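Local atomic coordinates of NADP-dependent alcohol dehydrogenase (Entamoeba histolytica, PDB entry 2OUI), a protein that probably catalyses the reversible, NADP(H)-dependent interconversion of alcohols with aldehydes or ketones as a zinc-containing, tetrameric medium-chain dehydrogenase. Residues D150-G155 against E303-L308. The protein carries 1 engineered substitution. Residues are numbered along the deposited sequence; the frame is centred on the assembly and turned at random. Where two conformers were deposited one is given.
Sequences DMVTTG and EKLASL. With ZN (zinc ion), chain E.
L305 reaches from helix 298-310 to helix 148-161 and meets V152 and T153, a compact example of how one leucine can carry the contact between two short helical segments. From the backbone, CB of L305 heads for the other helix, and CG, anti to the carbonyl carbon (chi1 -66°), carries the fork onward. Of the two tips CD1 does most of the touching. L305 CD1 lies 3.5 Å from T153 CB. It comes close against the backbone of the opposing helix as well, with L305 CD1 3.6 Å from T153 CA. On the valine, L305 CD1 is 3.9 Å from V152 CG1, and the second methyl, L305 CD2, brushes the same V152 CG1 at 4.2 Å. The leucine passes V152 in the opposite direction but crosses T153 at about a right angle. L148 and F156, on the same helix as V152, also touch L305.

In this zinc-containing medium-chain dehydrogenase, whose GroES-like part is paired with a Rossmann-type coenzyme domain, helix 148-161 also carries a metal ligand. D150 OD2 binds the zinc ion at 1.9 Å, in a site that includes C37 and H59, while V152 and T153 lie one turn or less further along and receive the leucine.

T153 divides its roles: its CB gives L305 an apolar surface, whereas OG1, anti to the backbone N (chi1 -180°), hydrogen-bonds with T295 and R301. V152 also touches M181 of helix 177-188. On helix 298-310, neighbouring K304 directs NZ into a salt bridge with D168 of the second subunit.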
ATOM      1  N   ASP A 150     -24.998   3.932  -4.987  1.00 21.32           N
ATOM      2  CA  ASP A 150     -24.814   2.642  -4.328  1.00 23.27           C
ATOM      3  C   ASP A 150     -24.288   1.625  -5.344  1.00 26.40           C
ATOM      4  O   ASP A 150     -23.277   0.987  -5.078  1.00 24.08           O
ATOM      5  CB  ASP A 150     -26.148   2.212  -3.702  1.00 22.98           C
ATOM      6  CG  ASP A 150     -26.045   0.983  -2.791  1.00 27.42           C
ATOM      7  OD1 ASP A 150     -24.912   0.520  -2.484  1.00 30.42           O
ATOM      8  OD2 ASP A 150     -27.131   0.479  -2.398  1.00 27.07           O
ATOM      9  N   MET A 151     -24.915   1.488  -6.515  1.00 24.24           N
ATOM     10  CA  MET A 151     -24.534   0.358  -7.396  1.00 23.02           C
ATOM     11  C   MET A 151     -23.118   0.478  -7.953  1.00 23.81           C
ATOM     12  O   MET A 151     -22.309  -0.436  -7.801  1.00 23.87           O
ATOM     13  CB  MET A 151     -25.531   0.138  -8.527  1.00 24.18           C
ATOM     14  CG  MET A 151     -26.977  -0.143  -8.046  1.00 23.44           C
ATOM     15  SD  MET A 151     -27.114  -1.685  -7.108  1.00 26.37           S
ATOM     16  CE  MET A 151     -26.939  -1.159  -5.402  1.00 25.09           C
ATOM     17  N   VAL A 152     -22.814   1.610  -8.571  1.00 22.73           N
ATOM     18  CA  VAL A 152     -21.464   1.803  -9.125  1.00 23.13           C
ATOM     19  C   VAL A 152     -20.416   1.821  -8.013  1.00 24.24           C
ATOM     20  O   VAL A 152     -19.398   1.124  -8.114  1.00 24.02           O
ATOM     21  CB  VAL A 152     -21.355   3.078  -9.903  1.00 23.25           C
ATOM     22  CG1 VAL A 152     -19.914   3.252 -10.379  1.00 23.26           C
ATOM     23  CG2 VAL A 152     -22.347   3.049 -11.089  1.00 20.26           C
ATOM     24  N   THR A 153     -20.658   2.608  -6.960  1.00 24.78           N
ATOM     25  CA  THR A 153     -19.680   2.739  -5.885  1.00 24.09           C
ATOM     26  C   THR A 153     -19.416   1.437  -5.130  1.00 24.16           C
ATOM     27  O   THR A 153     -18.264   1.100  -4.867  1.00 22.69           O
ATOM     28  CB  THR A 153     -19.965   3.930  -4.939  1.00 26.02           C
ATOM     29  OG1 THR A 153     -18.941   3.956  -3.931  1.00 25.24           O
ATOM     30  CG2 THR A 153     -21.354   3.813  -4.286  1.00 26.24           C
ATOM     31  N   THR A 154     -20.465   0.672  -4.843  1.00 22.68           N
ATOM     32  CA  THR A 154     -20.286  -0.607  -4.142  1.00 22.91           C
ATOM     33  C   THR A 154     -19.636  -1.638  -5.061  1.00 24.49           C
ATOM     34  O   THR A 154     -18.708  -2.334  -4.646  1.00 23.40           O
ATOM     35  CB  THR A 154     -21.622  -1.132  -3.606  1.00 25.06           C
ATOM     36  OG1 THR A 154     -22.180  -0.117  -2.748  1.00 24.89           O
ATOM     37  CG2 THR A 154     -21.418  -2.418  -2.816  1.00 20.31           C
ATOM     38  N   GLY A 155     -20.114  -1.733  -6.294  1.00 23.89           N
ATOM     39  CA  GLY A 155     -19.535  -2.644  -7.277  1.00 23.77           C
ATOM     40  C   GLY A 155     -18.053  -2.364  -7.499  1.00 24.34           C
ATOM     41  O   GLY A 155     -17.224  -3.287  -7.410  1.00 22.80           O
ATOM     42  N   GLU A 303     -18.250  12.371  -7.317  1.00 22.67           N
ATOM     43  CA  GLU A 303     -17.705  13.204  -8.406  1.00 24.43           C
ATOM     44  C   GLU A 303     -16.744  12.412  -9.295  1.00 25.44           C
ATOM     45  O   GLU A 303     -16.783  12.568 -10.520  1.00 25.34           O
ATOM     46  CB  GLU A 303     -16.988  14.426  -7.834  1.00 23.46           C
ATOM     47  CG  GLU A 303     -17.888  15.396  -7.110  1.00 26.77           C
ATOM     48  CD  GLU A 303     -17.103  16.510  -6.405  1.00 31.32           C
ATOM     49  OE1 GLU A 303     -15.844  16.470  -6.406  1.00 34.67           O
ATOM     50  OE2 GLU A 303     -17.761  17.424  -5.858  1.00 34.12           O
ATOM     51  N   LYS A 304     -15.890  11.586  -8.667  1.00 24.82           N
ATOM     52  CA  LYS A 304     -14.922  10.715  -9.371  1.00 26.63           C
ATOM     53  C   LYS A 304     -15.646   9.747 -10.282  1.00 25.86           C
ATOM     54  O   LYS A 304     -15.325   9.646 -11.472  1.00 24.92           O
ATOM     55  CB  LYS A 304     -14.088   9.876  -8.393  1.00 27.07           C
ATOM     56  CG  LYS A 304     -13.343  10.654  -7.326  1.00 36.13           C
ATOM     57  CD  LYS A 304     -12.251  11.441  -7.893  1.00 43.54           C
ATOM     58  CE  LYS A 304     -10.969  10.668  -7.834  1.00 44.23           C
ATOM     59  NZ  LYS A 304      -9.927  11.687  -8.110  1.00 38.98           N
ATOM     60  N   LEU A 305     -16.620   9.030  -9.712  1.00 22.63           N
ATOM     61  CA  LEU A 305     -17.368   8.012 -10.471  1.00 23.41           C
ATOM     62  C   LEU A 305     -18.202   8.678 -11.575  1.00 23.40           C
ATOM     63  O   LEU A 305     -18.234   8.208 -12.721  1.00 24.47           O
ATOM     64  CB  LEU A 305     -18.253   7.202  -9.522  1.00 23.16           C
ATOM     65  CG  LEU A 305     -17.439   6.355  -8.524  1.00 25.94           C
ATOM     66  CD1 LEU A 305     -18.386   5.591  -7.636  1.00 27.15           C
ATOM     67  CD2 LEU A 305     -16.524   5.402  -9.276  1.00 30.52           C
ATOM     68  N   ALA A 306     -18.823   9.802 -11.249  1.00 24.24           N
ATOM     69  CA  ALA A 306     -19.611  10.538 -12.237  1.00 24.52           C
ATOM     70  C   ALA A 306     -18.762  10.953 -13.436  1.00 25.12           C
ATOM     71  O   ALA A 306     -19.273  11.071 -14.572  1.00 23.72           O
ATOM     72  CB  ALA A 306     -20.287  11.774 -11.623  1.00 24.85           C
ATOM     73  N   SER A 307     -17.476  11.220 -13.208  1.00 24.23           N
ATOM     74  CA  SER A 307     -16.623  11.642 -14.321  0.50 22.29           C
ATOM     75  C   SER A 307     -16.455  10.505 -15.330  1.00 22.49           C
ATOM     76  O   SER A 307     -16.229  10.755 -16.502  1.00 23.57           O
ATOM     77  CB  SER A 307     -15.269  12.157 -13.835  0.50 22.56           C
ATOM     78  OG  SER A 307     -14.453  11.069 -13.457  0.50 16.47           O
ATOM     79  N   LEU A 308     -16.582   9.246 -14.880  1.00 23.22           N
ATOM     80  CA  LEU A 308     -16.527   8.117 -15.827  1.00 21.95           C
ATOM     81  C   LEU A 308     -17.733   8.112 -16.753  1.00 23.15           C
ATOM     82  O   LEU A 308     -17.623   7.696 -17.906  1.00 21.66           O
ATOM     83  CB  LEU A 308     -16.454   6.775 -15.097  1.00 20.73           C
ATOM     84  CG  LEU A 308     -15.129   6.566 -14.342  1.00 23.06           C
ATOM     85  CD1 LEU A 308     -15.088   5.237 -13.598  1.00 22.16           C
ATOM     86  CD2 LEU A 308     -13.983   6.645 -15.339  1.00 22.55           C
TER
HETATM   87 ZN    ZN E 361     -28.088  -0.627  -1.248  1.00 19.45          ZN